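Local structure of congerin-2 (Conger myriaster, 1IS3) at residues P10-M15 with D115-L120. The protein binds beta-galactosides such as lactose as a homodimeric galectin, although its physiological function is not yet known. Numbering follows the deposited sequence.
Sequences PFKLGM and DAAFNL
Phe11 and Phe118 form an antiparallel hydrogen-bonded pair, Phe11 N donating to Phe118 O over 2.9 Å in a nearly straight bond (173°). The return bond from Phe118 N to Phe11 O is more bent (140°). A third bond, Leu13 N to Ala116 O at 3.0 Å, extends the ladder one step past strand 10-12. Between these rungs Lys12 and Ala117 make the non-hydrogen-bonded pair, their CA atoms 4.2 Å apart, and Ala117 CA also approaches Phe11 O at 3.2 Å in a CA-H...O contact.

Both phenylalanines turn to the buried face, where large apolar rings suit the interior. The rings touch obliquely, CD2 of Phe11 to CD2 of Phe118 at 4.4 Å, and each packs edge-to-face with Phe92 of the other sheet. On the exposed face, CG of Lys12 rests on the methyl CB of Ala117, 3.9 Å away, while the rest of the lysine bends away, its amino group suiting a solvent-facing place. Leu13, though exposed, lays its methyls on Ala116 and also meets Phe92 and Thr94. At the other end Asn119 runs beside Pro10, with OD1 3.7 Å from the ring carbon CG; proline suits this strand end, where the ladder asks no N-H of it.

Lys12 to Met15 form a type II turn with Leu13 and Gly14 at its corners, closed by Met15 N to Lys12 O. Gly14 sits at positive phi (97°), where having no CB avoids crowding the carbonyl oxygen of Leu13. Pro10 and Met15 also pack on a second subunit. Asn119 and Leu120 form a classic beta bulge opposite Gly35, where the chain turns a corner. The arrangement is an antiparallel strand pairing at the edge of one sheet of the galectin beta-sandwich, its two aromatic rings directed between the sheets.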
# COMPACT_ATOMS: atom_id res chain seq x y z
N PRO A 10 4.69 -6.32 5.15
CA PRO A 10 5.41 -6.03 6.38
C PRO A 10 6.37 -4.85 6.27
O PRO A 10 7.23 -4.84 5.38
CB PRO A 10 6.11 -7.34 6.72
CG PRO A 10 5.22 -8.40 6.08
CD PRO A 10 4.87 -7.73 4.76
N PHE A 11 6.25 -3.83 7.14
CA PHE A 11 7.21 -2.72 7.25
C PHE A 11 8.17 -3.18 8.36
O PHE A 11 7.86 -3.20 9.54
CB PHE A 11 6.47 -1.45 7.64
CG PHE A 11 7.33 -0.19 7.84
CD1 PHE A 11 8.60 -0.04 7.27
CD2 PHE A 11 6.80 0.86 8.60
CE1 PHE A 11 9.31 1.15 7.45
CE2 PHE A 11 7.51 2.06 8.78
CZ PHE A 11 8.75 2.19 8.20
N LYS A 12 9.34 -3.64 7.93
CA LYS A 12 10.35 -4.25 8.78
C LYS A 12 11.51 -3.31 9.03
O LYS A 12 11.73 -2.33 8.31
CB LYS A 12 10.86 -5.54 8.11
CG LYS A 12 9.67 -6.48 7.94
CD LYS A 12 9.99 -7.44 6.85
CE LYS A 12 10.93 -8.45 7.42
NZ LYS A 12 12.06 -8.66 6.51
N LEU A 13 12.22 -3.65 10.11
CA LEU A 13 13.47 -3.01 10.52
C LEU A 13 14.37 -2.80 9.32
O LEU A 13 14.68 -3.74 8.56
CB LEU A 13 14.12 -3.93 11.53
CG LEU A 13 14.49 -3.54 12.95
CD1 LEU A 13 13.37 -2.98 13.78
CD2 LEU A 13 14.90 -4.86 13.63
N GLY A 14 14.71 -1.54 9.05
CA GLY A 14 15.63 -1.26 7.96
C GLY A 14 14.97 -0.88 6.64
O GLY A 14 15.67 -0.48 5.71
N MET A 15 13.66 -1.03 6.51
CA MET A 15 12.94 -0.58 5.34
C MET A 15 12.62 0.89 5.49
O MET A 15 12.65 1.41 6.61
CB MET A 15 11.64 -1.32 5.18
CG MET A 15 11.96 -2.73 4.72
SD MET A 15 10.51 -3.80 4.74
CE MET A 15 9.67 -3.15 3.32
N ASP A 115 9.03 -3.39 18.77
CA ASP A 115 8.60 -4.17 17.62
C ASP A 115 9.57 -4.13 16.44
O ASP A 115 10.23 -3.13 16.19
CB ASP A 115 7.24 -3.68 17.12
CG ASP A 115 6.08 -3.98 18.06
OD1 ASP A 115 5.27 -3.09 18.34
OD2 ASP A 115 5.97 -5.11 18.52
N ALA A 116 9.64 -5.21 15.65
CA ALA A 116 10.55 -5.22 14.53
C ALA A 116 9.88 -5.22 13.15
O ALA A 116 10.54 -5.13 12.12
CB ALA A 116 11.47 -6.45 14.63
N ALA A 117 8.55 -5.33 13.12
CA ALA A 117 7.79 -5.34 11.87
C ALA A 117 6.37 -4.85 12.17
O ALA A 117 5.88 -5.08 13.31
CB ALA A 117 7.69 -6.75 11.31
N PHE A 118 5.70 -4.20 11.20
CA PHE A 118 4.33 -3.70 11.38
C PHE A 118 3.55 -4.11 10.15
O PHE A 118 4.08 -3.97 9.03
CB PHE A 118 4.29 -2.17 11.48
CG PHE A 118 5.08 -1.69 12.68
CD1 PHE A 118 4.56 -1.85 13.98
CD2 PHE A 118 6.36 -1.15 12.48
CE1 PHE A 118 5.35 -1.49 15.07
CE2 PHE A 118 7.13 -0.78 13.60
CZ PHE A 118 6.62 -0.95 14.88
N ASN A 119 2.32 -4.57 10.34
CA ASN A 119 1.52 -4.97 9.20
C ASN A 119 0.44 -4.02 8.73
O ASN A 119 -0.33 -4.36 7.81
CB ASN A 119 0.91 -6.34 9.48
CG ASN A 119 1.88 -7.45 9.06
OD1 ASN A 119 3.09 -7.30 8.86
ND2 ASN A 119 1.42 -8.68 8.94
N LEU A 120 0.37 -2.81 9.28
CA LEU A 120 -0.65 -1.86 8.85
C LEU A 120 -0.10 -0.43 8.87
O LEU A 120 0.49 0.00 9.88
CB LEU A 120 -1.89 -1.94 9.76
CG LEU A 120 -3.03 -0.95 9.45
CD1 LEU A 120 -3.61 -1.29 8.09
CD2 LEU A 120 -4.13 -1.03 10.48